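Local coordinates for protein glutathione S-transferase enzyme with thioredoxin-like domain (Bradyrhizobium sp., PDB 4MF7) that probably catalyses the conjugation of glutathione to electrophilic substrates, as a dimeric glutathione S-transferase with a thioredoxin-like domain, at residues S40-G53 with L87-N100. Residues are numbered along the deposited sequence; the frame is centred on the assembly and turned at random.
Sequences SDRIQLYSLPTPNG and LNPNGKIPAIIDPN
Gln44 and Tyr46 pair with Ile97 and Ala95 through four backbone hydrogen bonds, joining strand 43-47 to the antiparallel strand 95-98. The straightest runs from Tyr46 N to Ala95 O (2.8 Å, N-H...O 171°). The Tyr46 side chain shares a sheet face with Ala95 and Ile97, its ring nearly parallel to that of His70. Tyr46 CD2 meets Leu87 CD2 at 3.5 Å, and Ile97 CD1 sits 3.6 Å from Tyr46 OH. Tyr46 CG stands anti to the carbonyl carbon (chi1 -49°), which lays the ring edge beside Ala95 O. On the other face, under helix 53-63, Leu45 CD1 touches Ile96 CG2 at 3.8 Å.

Past the end of strand 43-47, Ile93 CD1 and Thr50 OG1 meet tip to tip at 3.4 Å. Thr50 OG1 also accepts a capping bond from Gly53 N (3.0 Å). Asn52 ND2 gives a weak bond to Ile93 O (3.1 Å), while Asn52 OD1 bonds Ser112 and Lys55. At the far end, Asn100 ND2 hydrogen-bonds Asp41 O from above the carbonyl plane. Asp98 OD1 accepts from Asn100 N in an Asx turn; Asp98 OD2 salt-bridges Lys122 and hydrogen-bonds Tyr118.

The antiparallel pair and cis-Pro94 are characteristic of the thioredoxin-like N-terminal domain of glutathione transferases, where the cis-proline loop borders the glutathione site.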
ATOM      1  N   SER A  40       6.306  16.568 -23.710  1.00 41.17           N
ATOM      2  CA  SER A  40       4.930  16.364 -23.237  1.00 42.02           C
ATOM      3  C   SER A  40       4.315  15.038 -23.704  1.00 37.82           C
ATOM      4  O   SER A  40       3.232  14.664 -23.251  1.00 40.72           O
ATOM      5  CB  SER A  40       4.056  17.551 -23.654  1.00 46.60           C
ATOM      6  OG  SER A  40       4.019  17.613 -25.063  1.00 47.97           O
ATOM      7  N   ASP A  41       5.012  14.303 -24.568  1.00 33.74           N
ATOM      8  CA  ASP A  41       4.636  12.955 -24.918  1.00 37.26           C
ATOM      9  C   ASP A  41       5.280  11.899 -24.022  1.00 30.01           C
ATOM     10  O   ASP A  41       5.079  10.707 -24.237  1.00 36.09           O
ATOM     11  CB  ASP A  41       4.968  12.647 -26.384  1.00 44.86           C
ATOM     12  CG  ASP A  41       6.426  12.941 -26.754  1.00 60.24           C
ATOM     13  OD1 ASP A  41       7.169  13.644 -26.018  1.00 43.26           O
ATOM     14  OD2 ASP A  41       6.805  12.482 -27.842  1.00 49.36           O
ATOM     15  N   ARG A  42       6.046  12.329 -23.025  1.00 34.54           N
ATOM     16  CA  ARG A  42       6.682  11.398 -22.080  1.00 29.01           C
ATOM     17  C   ARG A  42       6.002  11.456 -20.706  1.00 24.46           C
ATOM     18  O   ARG A  42       5.511  12.501 -20.302  1.00 28.27           O
ATOM     19  CB  ARG A  42       8.171  11.713 -21.892  1.00 32.80           C
ATOM     20  CG  ARG A  42       8.990  11.653 -23.176  1.00 30.13           C
ATOM     21  CD  ARG A  42      10.467  11.892 -22.918  1.00 35.11           C
ATOM     22  NE  ARG A  42      11.164  12.118 -24.186  1.00 28.20           N
ATOM     23  CZ  ARG A  42      12.442  12.455 -24.284  1.00 42.71           C
ATOM     24  NH1 ARG A  42      13.167  12.591 -23.203  1.00 32.00           N
ATOM     25  NH2 ARG A  42      12.992  12.658 -25.460  1.00 37.13           N
ATOM     26  N   ILE A  43       6.039  10.319 -20.004  1.00 32.66           N
ATOM     27  CA  ILE A  43       5.645  10.264 -18.575  1.00 27.94           C
ATOM     28  C   ILE A  43       6.447  11.303 -17.811  1.00 30.46           C
ATOM     29  O   ILE A  43       7.678  11.359 -17.947  1.00 31.84           O
ATOM     30  CB  ILE A  43       5.870   8.860 -17.999  1.00 30.89           C
ATOM     31  CG1 ILE A  43       4.848   7.894 -18.600  1.00 30.03           C
ATOM     32  CG2 ILE A  43       5.716   8.858 -16.472  1.00 33.15           C
ATOM     33  CD1 ILE A  43       5.234   6.444 -18.479  1.00 33.95           C
ATOM     34  N   GLN A  44       5.761  12.159 -17.050  1.00 29.68           N
ATOM     35  CA  GLN A  44       6.409  13.107 -16.210  1.00 29.03           C
ATOM     36  C   GLN A  44       6.537  12.476 -14.828  1.00 31.64           C
ATOM     37  O   GLN A  44       5.542  11.982 -14.280  1.00 27.47           O
ATOM     38  CB  GLN A  44       5.629  14.407 -16.110  1.00 29.64           C
ATOM     39  CG  GLN A  44       5.311  15.030 -17.461  1.00 29.99           C
ATOM     40  CD  GLN A  44       6.574  15.557 -18.145  1.00 28.58           C
ATOM     41  OE1 GLN A  44       7.280  16.411 -17.597  1.00 32.12           O
ATOM     42  NE2 GLN A  44       6.860  15.046 -19.308  1.00 34.75           N
ATOM     43  N   LEU A  45       7.751  12.483 -14.292  1.00 28.42           N
ATOM     44  CA  LEU A  45       8.032  11.934 -12.942  1.00 28.37           C
ATOM     45  C   LEU A  45       8.411  13.079 -12.007  1.00 27.04           C
ATOM     46  O   LEU A  45       9.341  13.840 -12.296  1.00 32.38           O
ATOM     47  CB  LEU A  45       9.150  10.880 -12.993  1.00 27.17           C
ATOM     48  CG  LEU A  45       9.643  10.372 -11.636  1.00 31.88           C
ATOM     49  CD1 LEU A  45       8.538   9.583 -10.918  1.00 25.82           C
ATOM     50  CD2 LEU A  45      10.861   9.489 -11.811  1.00 32.61           C
ATOM     51  N   TYR A  46       7.674  13.213 -10.892  1.00 29.20           N
ATOM     52  CA  TYR A  46       7.947  14.241  -9.897  1.00 30.61           C
ATOM     53  C   TYR A  46       8.382  13.539  -8.641  1.00 35.10           C
ATOM     54  O   TYR A  46       7.571  12.889  -7.990  1.00 29.78           O
ATOM     55  CB  TYR A  46       6.716  15.113  -9.649  1.00 27.49           C
ATOM     56  CG  TYR A  46       6.071  15.613 -10.918  1.00 27.87           C
ATOM     57  CD1 TYR A  46       6.521  16.781 -11.545  1.00 31.03           C
ATOM     58  CD2 TYR A  46       5.044  14.895 -11.535  1.00 29.63           C
ATOM     59  CE1 TYR A  46       5.965  17.209 -12.743  1.00 31.72           C
ATOM     60  CE2 TYR A  46       4.481  15.331 -12.724  1.00 30.51           C
ATOM     61  CZ  TYR A  46       4.942  16.508 -13.311  1.00 36.85           C
ATOM     62  OH  TYR A  46       4.407  16.936 -14.511  1.00 31.35           O
ATOM     63  N   SER A  47       9.668  13.642  -8.294  1.00 27.25           N
ATOM     64  CA  SER A  47      10.217  12.726  -7.329  1.00 31.84           C
ATOM     65  C   SER A  47      11.529  13.194  -6.744  1.00 35.47           C
ATOM     66  O   SER A  47      11.979  14.299  -7.016  1.00 33.14           O
ATOM     67  CB  SER A  47      10.380  11.354  -7.998  1.00 28.42           C
ATOM     68  OG  SER A  47      10.578  10.334  -7.039  1.00 28.56           O
ATOM     69  N   LEU A  48      12.089  12.335  -5.905  1.00 30.67           N
ATOM     70  CA  LEU A  48      13.432  12.474  -5.335  1.00 31.05           C
ATOM     71  C   LEU A  48      13.950  11.055  -5.179  1.00 35.13           C
ATOM     72  O   LEU A  48      13.136  10.128  -5.041  1.00 33.49           O
ATOM     73  CB  LEU A  48      13.392  13.134  -3.957  1.00 32.82           C
ATOM     74  CG  LEU A  48      13.303  14.650  -3.822  1.00 40.88           C
ATOM     75  CD1 LEU A  48      13.281  14.977  -2.328  1.00 46.29           C
ATOM     76  CD2 LEU A  48      14.445  15.352  -4.544  1.00 40.38           C
ATOM     77  N   PRO A  49      15.282  10.856  -5.224  1.00 31.46           N
ATOM     78  CA  PRO A  49      15.856   9.516  -5.136  1.00 32.87           C
ATOM     79  C   PRO A  49      15.878   8.949  -3.709  1.00 34.47           C
ATOM     80  O   PRO A  49      16.922   8.503  -3.223  1.00 38.97           O
ATOM     81  CB  PRO A  49      17.260   9.691  -5.734  1.00 42.18           C
ATOM     82  CG  PRO A  49      17.626  11.099  -5.402  1.00 40.72           C
ATOM     83  CD  PRO A  49      16.327  11.876  -5.468  1.00 37.93           C
ATOM     84  N   THR A  50      14.703   8.913  -3.084  1.00 31.41           N
ATOM     85  CA  THR A  50      14.498   8.340  -1.759  1.00 32.30           C
ATOM     86  C   THR A  50      14.083   6.872  -1.945  1.00 34.87           C
ATOM     87  O   THR A  50      13.840   6.425  -3.082  1.00 28.79           O
ATOM     88  CB  THR A  50      13.381   9.077  -0.988  1.00 35.98           C
ATOM     89  OG1 THR A  50      12.133   8.927  -1.686  1.00 31.05           O
ATOM     90  CG2 THR A  50      13.702  10.555  -0.842  1.00 43.72           C
ATOM     91  N   PRO A  51      14.027   6.113  -0.850  1.00 33.07           N
ATOM     92  CA  PRO A  51      13.564   4.716  -0.975  1.00 35.79           C
ATOM     93  C   PRO A  51      12.178   4.600  -1.614  1.00 28.53           C
ATOM     94  O   PRO A  51      11.931   3.658  -2.385  1.00 33.03           O
ATOM     95  CB  PRO A  51      13.564   4.214   0.465  1.00 39.61           C
ATOM     96  CG  PRO A  51      14.606   5.044   1.147  1.00 47.49           C
ATOM     97  CD  PRO A  51      14.549   6.398   0.509  1.00 35.93           C
ATOM     98  N   ASN A  52      11.284   5.549  -1.340  1.00 28.21           N
ATOM     99  CA  ASN A  52       9.983   5.518  -1.979  1.00 30.94           C
ATOM    100  C   ASN A  52      10.021   6.016  -3.441  1.00 28.70           C
ATOM    101  O   ASN A  52       9.344   5.460  -4.319  1.00 27.93           O
ATOM    102  CB  ASN A  52       8.984   6.289  -1.148  1.00 39.62           C
ATOM    103  CG  ASN A  52       7.568   5.916  -1.461  1.00 39.85           C
ATOM    104  OD1 ASN A  52       7.223   4.729  -1.618  1.00 36.33           O
ATOM    105  ND2 ASN A  52       6.722   6.920  -1.544  1.00 35.85           N
ATOM    106  N   GLY A  53      10.821   7.052  -3.702  1.00 29.72           N
ATOM    107  CA  GLY A  53      10.940   7.619  -5.045  1.00 28.57           C
ATOM    108  C   GLY A  53      11.620   6.686  -6.029  1.00 28.72           C
ATOM    109  O   GLY A  53      11.194   6.567  -7.175  1.00 26.81           O
ATOM    110  N   LEU A  87      -1.352  18.009  -7.979  1.00 38.76           N
ATOM    111  CA  LEU A  87      -1.215  16.615  -8.414  1.00 34.20           C
ATOM    112  C   LEU A  87      -1.358  15.610  -7.267  1.00 34.06           C
ATOM    113  O   LEU A  87      -2.084  14.610  -7.395  1.00 34.53           O
ATOM    114  CB  LEU A  87       0.128  16.405  -9.109  1.00 33.97           C
ATOM    115  CG  LEU A  87       0.448  15.007  -9.634  1.00 31.21           C
ATOM    116  CD1 LEU A  87      -0.610  14.467 -10.573  1.00 30.70           C
ATOM    117  CD2 LEU A  87       1.815  14.999 -10.301  1.00 35.18           C
ATOM    118  N   ASN A  88      -0.627  15.847  -6.177  1.00 33.51           N
ATOM    119  CA  ASN A  88      -0.752  15.035  -4.974  1.00 38.63           C
ATOM    120  C   ASN A  88      -1.069  15.910  -3.759  1.00 35.72           C
ATOM    121  O   ASN A  88      -0.156  16.446  -3.132  1.00 32.51           O
ATOM    122  CB  ASN A  88       0.491  14.185  -4.698  1.00 35.54           C
ATOM    123  CG  ASN A  88       0.273  13.209  -3.544  1.00 33.26           C
ATOM    124  OD1 ASN A  88      -0.848  13.109  -3.029  1.00 37.79           O
ATOM    125  ND2 ASN A  88       1.331  12.506  -3.123  1.00 32.62           N
ATOM    126  N   PRO A  89      -2.370  16.056  -3.424  1.00 34.01           N
ATOM    127  CA  PRO A  89      -2.733  16.864  -2.250  1.00 43.63           C
ATOM    128  C   PRO A  89      -2.071  16.390  -0.958  1.00 41.02           C
ATOM    129  O   PRO A  89      -1.973  17.169  -0.013  1.00 39.94           O
ATOM    130  CB  PRO A  89      -4.257  16.702  -2.169  1.00 44.94           C
ATOM    131  CG  PRO A  89      -4.677  16.408  -3.567  1.00 43.38           C
ATOM    132  CD  PRO A  89      -3.570  15.501  -4.078  1.00 41.79           C
ATOM    133  N   ASN A  90      -1.634  15.131  -0.921  1.00 35.47           N
ATOM    134  CA  ASN A  90      -0.852  14.597   0.202  1.00 38.34           C
ATOM    135  C   ASN A  90       0.526  15.184   0.374  1.00 43.77           C
ATOM    136  O   ASN A  90       1.115  15.007   1.423  1.00 37.10           O
ATOM    137  CB  ASN A  90      -0.645  13.090   0.079  1.00 46.06           C
ATOM    138  CG  ASN A  90      -1.852  12.318   0.476  1.00 52.83           C
ATOM    139  OD1 ASN A  90      -2.594  11.828  -0.374  1.00 62.53           O
ATOM    140  ND2 ASN A  90      -2.055  12.191   1.777  1.00 59.34           N
ATOM    141  N   GLY A  91       1.069  15.812  -0.665  1.00 36.91           N
ATOM    142  CA  GLY A  91       2.394  16.409  -0.576  1.00 32.75           C
ATOM    143  C   GLY A  91       3.567  15.440  -0.531  1.00 36.93           C
ATOM    144  O   GLY A  91       4.658  15.781  -0.044  1.00 37.51           O
ATOM    145  N   LYS A  92       3.369  14.234  -1.064  1.00 34.41           N
ATOM    146  CA  LYS A  92       4.428  13.241  -1.080  1.00 36.63           C
ATOM    147  C   LYS A  92       4.875  12.904  -2.483  1.00 35.21           C
ATOM    148  O   LYS A  92       4.107  12.990  -3.426  1.00 35.28           O
ATOM    149  CB  LYS A  92       3.969  11.960  -0.398  1.00 37.30           C
ATOM    150  CG  LYS A  92       3.727  12.123   1.103  1.00 53.07           C
ATOM    151  CD  LYS A  92       3.072  10.881   1.685  1.00 68.83           C
ATOM    152  CE  LYS A  92       2.771  11.051   3.169  1.00114.80           C
ATOM    153  NZ  LYS A  92       2.169   9.822   3.764  1.00 72.70           N
ATOM    154  N   ILE A  93       6.119  12.482  -2.584  1.00 32.37           N
ATOM    155  CA  ILE A  93       6.660  11.908  -3.822  1.00 29.09           C
ATOM    156  C   ILE A  93       6.722  10.393  -3.660  1.00 31.25           C
ATOM    157  O   ILE A  93       6.671   9.877  -2.533  1.00 32.41           O
ATOM    158  CB  ILE A  93       8.062  12.518  -4.148  1.00 31.73           C
ATOM    159  CG1 ILE A  93       9.067  12.344  -2.995  1.00 38.12           C
ATOM    160  CG2 ILE A  93       7.913  13.990  -4.533  1.00 30.38           C
ATOM    161  CD1 ILE A  93       9.845  11.056  -3.044  1.00 44.18           C
ATOM    162  N   PRO A  94       6.796   9.647  -4.775  1.00 29.64           N
ATOM    163  CA  PRO A  94       6.736  10.104  -6.168  1.00 30.55           C
ATOM    164  C   PRO A  94       5.310  10.306  -6.672  1.00 33.00           C
ATOM    165  O   PRO A  94       4.355   9.750  -6.113  1.00 29.25           O
ATOM    166  CB  PRO A  94       7.398   8.958  -6.930  1.00 27.94           C
ATOM    167  CG  PRO A  94       7.129   7.735  -6.104  1.00 28.66           C
ATOM    168  CD  PRO A  94       6.988   8.192  -4.677  1.00 27.75           C
ATOM    169  N   ALA A  95       5.177  11.107  -7.722  1.00 27.05           N
ATOM    170  CA  ALA A  95       3.930  11.237  -8.475  1.00 24.76           C
ATOM    171  C   ALA A  95       4.294  11.236  -9.947  1.00 28.66           C
ATOM    172  O   ALA A  95       5.396  11.623 -10.291  1.00 27.09           O
ATOM    173  CB  ALA A  95       3.194  12.499  -8.116  1.00 26.63           C
ATOM    174  N   ILE A  96       3.387  10.767 -10.787  1.00 27.22           N
ATOM    175  CA  ILE A  96       3.554  10.827 -12.244  1.00 26.34           C
ATOM    176  C   ILE A  96       2.338  11.449 -12.942  1.00 37.33           C
ATOM    177  O   ILE A  96       1.216  11.503 -12.383  1.00 26.35           O
ATOM    178  CB  ILE A  96       3.840   9.448 -12.859  1.00 22.79           C
ATOM    179  CG1 ILE A  96       2.630   8.519 -12.718  1.00 29.17           C
ATOM    180  CG2 ILE A  96       5.103   8.815 -12.323  1.00 25.49           C
ATOM    181  CD1 ILE A  96       2.631   7.291 -13.589  1.00 26.47           C
ATOM    182  N   ILE A  97       2.572  11.933 -14.163  1.00 29.59           N
ATOM    183  CA  ILE A  97       1.496  12.130 -15.126  1.00 32.11           C
ATOM    184  C   ILE A  97       1.892  11.360 -16.370  1.00 32.46           C
ATOM    185  O   ILE A  97       2.943  11.620 -16.964  1.00 32.02           O
ATOM    186  CB  ILE A  97       1.239  13.612 -15.501  1.00 27.56           C
ATOM    187  CG1 ILE A  97       0.848  14.443 -14.278  1.00 29.99           C
ATOM    188  CG2 ILE A  97       0.180  13.689 -16.610  1.00 36.03           C
ATOM    189  CD1 ILE A  97       0.968  15.943 -14.473  1.00 29.47           C
ATOM    190  N   ASP A  98       1.086  10.381 -16.734  1.00 27.81           N
ATOM    191  CA  ASP A  98       1.266   9.673 -17.983  1.00 27.64           C
ATOM    192  C   ASP A  98       0.379  10.376 -19.027  1.00 33.51           C
ATOM    193  O   ASP A  98      -0.849  10.274 -18.960  1.00 32.65           O
ATOM    194  CB  ASP A  98       0.871   8.210 -17.845  1.00 31.06           C
ATOM    195  CG  ASP A  98       1.086   7.434 -19.106  1.00 35.26           C
ATOM    196  OD1 ASP A  98       1.584   8.047 -20.092  1.00 36.57           O
ATOM    197  OD2 ASP A  98       0.775   6.227 -19.126  1.00 32.04           O
ATOM    198  N   PRO A  99       0.996  11.106 -19.992  1.00 34.38           N
ATOM    199  CA  PRO A  99       0.175  11.764 -21.019  1.00 33.46           C
ATOM    200  C   PRO A  99      -0.596  10.772 -21.915  1.00 33.04           C
ATOM    201  O   PRO A  99      -1.586  11.150 -22.523  1.00 38.43           O
ATOM    202  CB  PRO A  99       1.224  12.563 -21.849  1.00 34.35           C
ATOM    203  CG  PRO A  99       2.461  11.720 -21.727  1.00 37.85           C
ATOM    204  CD  PRO A  99       2.442  11.210 -20.299  1.00 33.50           C
ATOM    205  N   ASN A 100      -0.116   9.537 -21.996  1.00 32.15           N
ATOM    206  CA  ASN A 100      -0.707   8.449 -22.770  1.00 37.26           C
ATOM    207  C   ASN A 100      -1.430   7.434 -21.851  1.00 27.73           C
ATOM    208  O   ASN A 100      -1.158   6.218 -21.893  1.00 34.18           O
ATOM    209  CB  ASN A 100       0.368   7.723 -23.584  1.00 41.20           C
ATOM    210  CG  ASN A 100       1.204   8.681 -24.413  1.00 68.27           C
ATOM    211  OD1 ASN A 100       0.660   9.471 -25.164  1.00 49.65           O
ATOM    212  ND2 ASN A 100       2.524   8.642 -24.252  1.00 43.70           N
TER